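Local coordinates for protein sphingomyelinase C (Streptomyces griseocarneus, PDB 7CNE) that belongs to the DNase I-like endonuclease/exonuclease/phosphatase family, is named sphingomyelinase C, and has the two-sheet alpha/beta sandwich fold of that family, at residues R33-I37 with T285-G289; N119-G123 with E162-D166; R112-V116 with F177-K181. All blocks are in the same frame, centred on the assembly; numbering follows the deposited sequence.

Contact 1 (R33-I37 with T285-G289); sequences RAREI and TDLSG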
loop_
_atom_site.group_PDB
_atom_site.type_symbol
_atom_site.label_atom_id
_atom_site.label_comp_id
_atom_site.label_asym_id
_atom_site.label_seq_id
_atom_site.Cartn_x
_atom_site.Cartn_y
_atom_site.Cartn_z
ATOM N N ARG A 33 -16.603 2.491 -6.152
ATOM C CA ARG A 33 -15.492 3.153 -5.476
ATOM C C ARG A 33 -14.227 3.127 -6.324
ATOM O O ARG A 33 -13.473 4.107 -6.340
ATOM C CB ARG A 33 -15.248 2.504 -4.109
ATOM C CG ARG A 33 -16.310 2.865 -3.094
ATOM C CD ARG A 33 -15.991 2.331 -1.707
ATOM N NE ARG A 33 -16.061 0.874 -1.659
ATOM C CZ ARG A 33 -15.007 0.078 -1.505
ATOM N NH1 ARG A 33 -13.788 0.592 -1.377
ATOM N NH2 ARG A 33 -15.171 -1.240 -1.468
ATOM N N ALA A 34 -13.977 2.023 -7.035
ATOM C CA ALA A 34 -12.794 1.948 -7.893
ATOM C C ALA A 34 -12.808 3.040 -8.951
ATOM O O ALA A 34 -11.766 3.636 -9.261
ATOM C CB ALA A 34 -12.704 0.579 -8.564
ATOM N N ARG A 35 -13.977 3.291 -9.543
ATOM C CA ARG A 35 -14.095 4.379 -10.510
ATOM C C ARG A 35 -13.871 5.725 -9.832
ATOM O O ARG A 35 -13.127 6.570 -10.339
ATOM C CB ARG A 35 -15.471 4.320 -11.187
ATOM C CG ARG A 35 -15.680 5.336 -12.318
ATOM C CD ARG A 35 -16.999 5.080 -13.070
ATOM N NE ARG A 35 -16.939 3.942 -13.994
ATOM C CZ ARG A 35 -16.661 4.026 -15.298
ATOM N NH1 ARG A 35 -16.400 5.203 -15.859
ATOM N NH2 ARG A 35 -16.643 2.926 -16.049
ATOM N N GLU A 36 -14.463 5.918 -8.656
ATOM C CA GLU A 36 -14.326 7.189 -7.949
ATOM C C GLU A 36 -12.908 7.429 -7.425
ATOM O O GLU A 36 -12.466 8.585 -7.348
ATOM C CB GLU A 36 -15.343 7.235 -6.816
ATOM C CG GLU A 36 -16.755 7.400 -7.349
ATOM C CD GLU A 36 -16.860 8.585 -8.293
ATOM O OE1 GLU A 36 -16.975 8.387 -9.529
ATOM O OE2 GLU A 36 -16.789 9.719 -7.791
ATOM N N ILE A 37 -12.181 6.370 -7.061
ATOM C CA ILE A 37 -10.804 6.542 -6.598
ATOM C C ILE A 37 -9.930 7.116 -7.709
ATOM O O ILE A 37 -9.118 8.019 -7.472
ATOM C CB ILE A 37 -10.238 5.210 -6.062
ATOM C CG1 ILE A 37 -10.877 4.850 -4.726
ATOM C CG2 ILE A 37 -8.732 5.313 -5.855
ATOM C CD1 ILE A 37 -10.611 3.366 -4.311
ATOM N N THR A 285 -19.399 7.940 3.159
ATOM C CA THR A 285 -18.853 9.156 2.565
ATOM C C THR A 285 -17.335 9.084 2.457
ATOM O O THR A 285 -16.661 10.116 2.482
ATOM C CB THR A 285 -19.270 10.401 3.353
ATOM O OG1 THR A 285 -19.167 10.143 4.755
ATOM C CG2 THR A 285 -20.710 10.820 3.004
ATOM N N ASP A 286 -16.784 7.872 2.346
ATOM C CA ASP A 286 -15.363 7.680 2.080
ATOM C C ASP A 286 -15.201 6.572 1.056
ATOM O O ASP A 286 -16.053 5.684 0.946
ATOM C CB ASP A 286 -14.565 7.322 3.339
ATOM C CG ASP A 286 -14.689 8.372 4.418
ATOM O OD1 ASP A 286 -15.671 8.313 5.185
ATOM O OD2 ASP A 286 -13.813 9.261 4.486
ATOM N N LEU A 287 -14.097 6.629 0.307
ATOM C CA LEU A 287 -13.861 5.640 -0.734
ATOM C C LEU A 287 -13.155 4.397 -0.206
ATOM O O LEU A 287 -13.090 3.384 -0.911
ATOM C CB LEU A 287 -13.060 6.265 -1.880
ATOM C CG LEU A 287 -13.842 7.328 -2.668
ATOM C CD1 LEU A 287 -12.992 7.933 -3.778
ATOM C CD2 LEU A 287 -15.118 6.735 -3.242
ATOM N N SER A 288 -12.646 4.445 1.016
ATOM C CA SER A 288 -12.073 3.272 1.663
ATOM C C SER A 288 -11.997 3.573 3.150
ATOM O O SER A 288 -12.350 4.670 3.600
ATOM C CB SER A 288 -10.705 2.905 1.074
ATOM O OG SER A 288 -9.672 3.712 1.591
ATOM N N GLY A 289 -11.552 2.579 3.919
ATOM C CA GLY A 289 -11.397 2.772 5.344
ATOM C C GLY A 289 -10.143 3.510 5.747
ATOM O O GLY A 289 -10.033 3.935 6.901
#
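Arg33 and Leu287 bring a helix and an irregular loop together, with 5.6 Å between their CA atoms; residues 33-37 form an inner part of helix 30-39, and residues 285-289 have no regular structure. Between them about 250 Å² of surface is buried. The Arg33 side chain runs past Leu287 in the opposite direction and turns at chi3 (-68°), which brings its guanidinium alongside the Leu287 carbonyl. From there NH1 donates to Leu287 O at 2.9 Å with an N-H...O angle of 161°. This oxygen lies at the edge of the guanidinium, close to its plane, and Arg33 CD also rests 3.2 Å from Leu287 O, so the carbonyl is touched by both the chain and its charged end. NH2 is held by Trp28 O and Phe18 O, a clamp of backbone carbonyls that fixes the group's rotation.

The isobutyl group of Leu287 lies against the helix one turn on, at Glu36 and Ile37. CD2 leans on Glu36 CB at 3.6 Å, and CD1 meets the backbone, 3.7 Å from Ile37 N. Ile37 CG1 slides alongside Leu287 CB at 3.9 Å. The Glu36 carboxylate leads away from this apolar patch.

Ile37 and Leu287 both also touch Tyr15, and Ser288 OG is hydrogen-bonded to Asn16 O and His290 N. The helix and the loop leading into strand 293-297 thus share strand 12-19, a layer of helix over sheet in the DNase I-like sandwich, beside a Ser288-Gly289-His290 sequence that resembles the Ser-x-His signature of the family.

Contact 2 (N119-G123 with E162-D166); sequences NDACG and EAAAD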
loop_
_atom_site.group_PDB
_atom_site.type_symbol
_atom_site.label_atom_id
_atom_site.label_comp_id
_atom_site.label_asym_id
_atom_site.label_seq_id
_atom_site.Cartn_x
_atom_site.Cartn_y
_atom_site.Cartn_z
ATOM N N ASN A 119 7.770 -14.469 3.360
ATOM C CA ASN A 119 8.094 -15.762 3.950
ATOM C C ASN A 119 7.430 -15.962 5.302
ATOM O O ASN A 119 7.306 -17.110 5.751
ATOM C CB ASN A 119 9.613 -15.908 4.104
ATOM C CG ASN A 119 10.326 -15.931 2.780
ATOM O OD1 ASN A 119 9.770 -16.382 1.779
ATOM N ND2 ASN A 119 11.569 -15.445 2.758
ATOM N N ASP A 120 6.998 -14.878 5.948
ATOM C CA ASP A 120 6.440 -14.915 7.296
ATOM C C ASP A 120 5.097 -14.204 7.315
ATOM O O ASP A 120 4.992 -13.065 6.843
ATOM C CB ASP A 120 7.391 -14.246 8.303
ATOM C CG ASP A 120 8.760 -14.902 8.341
ATOM O OD1 ASP A 120 9.627 -14.506 7.543
ATOM O OD2 ASP A 120 8.970 -15.807 9.184
ATOM N N ALA A 121 4.083 -14.860 7.880
ATOM C CA ALA A 121 2.750 -14.280 8.006
ATOM C C ALA A 121 1.916 -15.190 8.899
ATOM O O ALA A 121 2.238 -16.366 9.073
ATOM C CB ALA A 121 2.073 -14.102 6.642
ATOM N N CYS A 122 0.837 -14.633 9.454
ATOM C CA CYS A 122 -0.040 -15.368 10.357
ATOM C C CYS A 122 -1.493 -15.020 10.063
ATOM O O CYS A 122 -1.797 -14.060 9.348
ATOM C CB CYS A 122 0.285 -15.090 11.834
ATOM S SG CYS A 122 0.164 -13.347 12.359
ATOM N N GLY A 123 -2.393 -15.817 10.641
ATOM C CA GLY A 123 -3.811 -15.604 10.436
ATOM C C GLY A 123 -4.160 -15.680 8.969
ATOM O O GLY A 123 -3.615 -16.496 8.218
ATOM N N GLU A 162 1.886 -12.343 17.634
ATOM C CA GLU A 162 2.391 -12.984 16.423
ATOM C C GLU A 162 2.352 -12.045 15.217
ATOM O O GLU A 162 3.260 -12.072 14.379
ATOM C CB GLU A 162 1.601 -14.257 16.124
ATOM C CG GLU A 162 2.320 -15.160 15.122
ATOM C CD GLU A 162 1.557 -16.440 14.830
ATOM O OE1 GLU A 162 0.371 -16.522 15.210
ATOM O OE2 GLU A 162 2.147 -17.358 14.218
ATOM N N ALA A 163 1.306 -11.222 15.104
ATOM C CA ALA A 163 1.205 -10.292 13.980
ATOM C C ALA A 163 2.385 -9.326 13.952
ATOM O O ALA A 163 3.006 -9.119 12.904
ATOM C CB ALA A 163 -0.120 -9.526 14.044
ATOM N N ALA A 164 2.701 -8.712 15.096
ATOM C CA ALA A 164 3.842 -7.805 15.161
ATOM C C ALA A 164 5.150 -8.538 14.884
ATOM O O ALA A 164 6.038 -8.004 14.206
ATOM C CB ALA A 164 3.902 -7.121 16.527
ATOM N N ALA A 165 5.289 -9.760 15.403
ATOM C CA ALA A 165 6.498 -10.534 15.135
ATOM C C ALA A 165 6.665 -10.794 13.644
ATOM O O ALA A 165 7.778 -10.715 13.112
ATOM C CB ALA A 165 6.462 -11.854 15.905
ATOM N N ASP A 166 5.573 -11.119 12.952
ATOM C CA ASP A 166 5.690 -11.393 11.528
ATOM C C ASP A 166 5.876 -10.115 10.717
ATOM O O ASP A 166 6.609 -10.133 9.721
ATOM C CB ASP A 166 4.484 -12.195 11.042
ATOM C CG ASP A 166 4.588 -13.656 11.427
ATOM O OD1 ASP A 166 5.701 -14.080 11.801
ATOM O OD2 ASP A 166 3.579 -14.375 11.363
HETATM O O HOH W 1 6.972 -16.446 10.905
#
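Ala121 approaches Asp166 to 5.4 Å between CA atoms and Cys122 comes within 6.4 Å of Ala163, so the extended loop 119-123 runs along the first turn of helix 162-180. The carboxylate of Asp166 rises from the helix against the loop backbone, with OD2 only 3.1 Å from Ala121 C. Two acceptors, Asp166 OD2 and Ala121 O, therefore sit close together, a situation that would tend to raise the pKa of the acid. Cys122 N points its hydrogen to Gln152 OE1 instead. The other oxygen, Asp166 OD1, faces Asp120 OD2 across a water that donates to both, 2.8 Å from Asp166 OD1 and 2.7 Å from Asp120 OD2; this mediator probably eases the like charges.

The loop joins two strands of the six-stranded sheet, 110-117 and 131-139, and the disulfide from Cys122 to Cys158 staples it to the chain just ahead of the helix.

Cys122 SG takes the position between backbone N and carbonyl carbon (chi1 59°), which lays the sulfur against the helix, 3.6 Å from Ala163 CA. Beside it the extended Glu162 side chain brings CD to 3.5 Å from Cys122 CB, while Glu162 OE1 accepts from Ala159 N. The Ala121 methyl points away from residues 162-166; its side chain touches Gln170 of the next turn and comes to about 3 Å (nearest atoms) from a bound EPE molecule.

Contact 3 (R112-V116 with F177-K181); sequences RKEQV and FLDAK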
loop_
_atom_site.group_PDB
_atom_site.type_symbol
_atom_site.label_atom_id
_atom_site.label_comp_id
_atom_site.label_asym_id
_atom_site.label_seq_id
_atom_site.Cartn_x
_atom_site.Cartn_y
_atom_site.Cartn_z
ATOM N N ARG A 112 12.490 -2.252 -14.370
ATOM C CA ARG A 112 12.392 -3.617 -13.878
ATOM C C ARG A 112 11.248 -3.686 -12.879
ATOM O O ARG A 112 11.019 -2.731 -12.134
ATOM C CB ARG A 112 13.696 -4.075 -13.210
ATOM C CG ARG A 112 13.623 -5.506 -12.674
ATOM C CD ARG A 112 14.981 -6.136 -12.552
ATOM N NE ARG A 112 14.907 -7.540 -12.146
ATOM C CZ ARG A 112 15.024 -8.567 -12.981
ATOM N NH1 ARG A 112 15.217 -8.352 -14.271
ATOM N NH2 ARG A 112 14.952 -9.808 -12.517
ATOM N N LYS A 113 10.534 -4.817 -12.864
ATOM C CA LYS A 113 9.491 -5.048 -11.873
ATOM C C LYS A 113 9.526 -6.507 -11.431
ATOM O O LYS A 113 9.577 -7.418 -12.266
ATOM C CB LYS A 113 8.104 -4.668 -12.415
ATOM C CG LYS A 113 7.763 -5.221 -13.797
ATOM C CD LYS A 113 6.378 -4.741 -14.237
ATOM C CE LYS A 113 6.043 -5.216 -15.645
ATOM N NZ LYS A 113 6.834 -4.441 -16.652
ATOM N N GLU A 114 9.541 -6.725 -10.119
ATOM C CA GLU A 114 9.474 -8.071 -9.561
ATOM C C GLU A 114 8.496 -8.086 -8.402
ATOM O O GLU A 114 8.150 -7.045 -7.835
ATOM C CB GLU A 114 10.824 -8.580 -9.025
ATOM C CG GLU A 114 12.046 -8.137 -9.773
ATOM C CD GLU A 114 13.320 -8.672 -9.145
ATOM O OE1 GLU A 114 13.231 -9.456 -8.168
ATOM O OE2 GLU A 114 14.409 -8.315 -9.643
ATOM N N GLN A 115 8.086 -9.294 -8.024
ATOM C CA GLN A 115 7.271 -9.486 -6.843
ATOM C C GLN A 115 7.962 -10.505 -5.947
ATOM O O GLN A 115 8.690 -11.383 -6.418
ATOM C CB GLN A 115 5.844 -9.953 -7.209
ATOM C CG GLN A 115 5.793 -11.341 -7.815
ATOM C CD GLN A 115 4.382 -11.826 -8.055
ATOM O OE1 GLN A 115 3.415 -11.250 -7.551
ATOM N NE2 GLN A 115 4.253 -12.898 -8.826
ATOM N N VAL A 116 7.740 -10.365 -4.650
ATOM C CA VAL A 116 8.239 -11.310 -3.662
ATOM C C VAL A 116 7.105 -11.543 -2.676
ATOM O O VAL A 116 6.556 -10.584 -2.125
ATOM C CB VAL A 116 9.503 -10.786 -2.946
ATOM C CG1 VAL A 116 10.001 -11.783 -1.903
ATOM C CG2 VAL A 116 10.619 -10.430 -3.961
ATOM N N PHE A 177 16.215 -8.254 0.904
ATOM C CA PHE A 177 16.049 -8.202 -0.547
ATOM C C PHE A 177 16.753 -6.980 -1.137
ATOM O O PHE A 177 17.474 -7.083 -2.139
ATOM C CB PHE A 177 14.550 -8.198 -0.888
ATOM C CG PHE A 177 14.252 -7.988 -2.356
ATOM C CD1 PHE A 177 14.101 -9.069 -3.203
ATOM C CD2 PHE A 177 14.118 -6.708 -2.878
ATOM C CE1 PHE A 177 13.834 -8.888 -4.556
ATOM C CE2 PHE A 177 13.854 -6.509 -4.237
ATOM C CZ PHE A 177 13.706 -7.598 -5.075
ATOM N N LEU A 178 16.552 -5.808 -0.530
ATOM C CA LEU A 178 17.132 -4.594 -1.095
ATOM C C LEU A 178 18.651 -4.600 -0.969
ATOM O O LEU A 178 19.356 -4.136 -1.870
ATOM C CB LEU A 178 16.536 -3.369 -0.408
ATOM C CG LEU A 178 15.064 -3.156 -0.768
ATOM C CD1 LEU A 178 14.464 -2.103 0.144
ATOM C CD2 LEU A 178 14.910 -2.745 -2.244
ATOM N N ASP A 179 19.165 -5.119 0.145
ATOM C CA ASP A 179 20.611 -5.187 0.344
ATOM C C ASP A 179 21.277 -6.064 -0.715
ATOM O O ASP A 179 22.314 -5.692 -1.286
ATOM C CB ASP A 179 20.896 -5.703 1.756
ATOM C CG ASP A 179 22.366 -5.646 2.105
ATOM O OD1 ASP A 179 22.981 -6.721 2.240
ATOM O OD2 ASP A 179 22.912 -4.523 2.194
ATOM N N ALA A 180 20.678 -7.222 -1.004
ATOM C CA ALA A 180 21.209 -8.146 -1.997
ATOM C C ALA A 180 21.195 -7.566 -3.404
ATOM O O ALA A 180 21.967 -8.022 -4.254
ATOM C CB ALA A 180 20.419 -9.457 -1.961
ATOM N N LYS A 181 20.345 -6.570 -3.671
ATOM C CA LYS A 181 20.366 -5.882 -4.956
ATOM C C LYS A 181 21.577 -4.968 -5.110
ATOM O O LYS A 181 21.852 -4.519 -6.229
ATOM C CB LYS A 181 19.081 -5.057 -5.131
ATOM C CG LYS A 181 17.821 -5.869 -5.461
ATOM C CD LYS A 181 17.884 -6.457 -6.868
ATOM C CE LYS A 181 16.668 -7.341 -7.166
ATOM N NZ LYS A 181 16.741 -7.900 -8.558
HETATM O O HOH W 2 15.295 -10.949 -8.193
#
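One carboxylate oxygen, Glu114 OE2, is gripped by two cations at once: Lys181 NZ reaches it across the contact at 2.6 Å, and Arg112 NE, two residues back on the same strand, donates to it at 2.7 Å. The two come to different sides of the oxygen. Lysine uses the syn side and arginine the anti side, each somewhat out of the carboxylate plane, and the arginine bond is nearly straight (N-H...O 170°) with the oxygen in the guanidinium plane. A weak second bond from Arg112 NH2 supports it. Arg112 NE and Lys181 NZ stand only 4.0 Å apart, and the glutamate oxygen they share offsets the like charges; such a three-residue salt-bridge network should favour an ionised carboxylate.

Lys181 approaches Glu114 head-on. A bend at chi2 (-70°) starts its chain, which then runs straight to NZ. A water donates to Glu114 OE1 and accepts weakly from the lysine.

Glu114 OE1 also lies at the edge of the Phe177 ring, near its plane, 3.6 Å from CZ, with carboxylate and ring planes almost perpendicular (85°). There it faces the electropositive rim of the ring. Farther along the strand, Val116 CG2 rests 3.6 Å from Phe177 CE1, so the ring bridges a charged and an apolar neighbour. The backbones themselves stay well apart, 9.0 Å between the CA atoms of Val116 and Phe177.

Phe177 makes T-shaped stacks with Phe132 and Tyr134 of strand 131-139, the antiparallel neighbour of strand 110-117. Lys181 touches Tyr134 as well. The C-terminal end of helix 162-180 thereby lies against two adjacent strands of the six-stranded sheet, with strand 87-90 flanking 110-117 on its other side.

How the contacts relate
Contacts 2 and 3 both use helix 162-180, contact 2 at its start and contact 3 at its end, and their partners follow one another in sequence; the two centres are 21 Å apart. Contact 3 sets the helix end against the six-stranded sheet, while contact 2 sets its start against the loop after strand 110-117. Contact 1 packs on strand 12-19 of the seven-stranded sheet, about 29 Å from contact 2 and 31 Å from contact 3, centre to centre, and on the opposite side of the chain's centre from contact 3. It joins residues nearly 250 positions apart, a span that includes contacts 2 and 3. Contact 2 adjoins the bound EPE, probably from the crystallisation liquor.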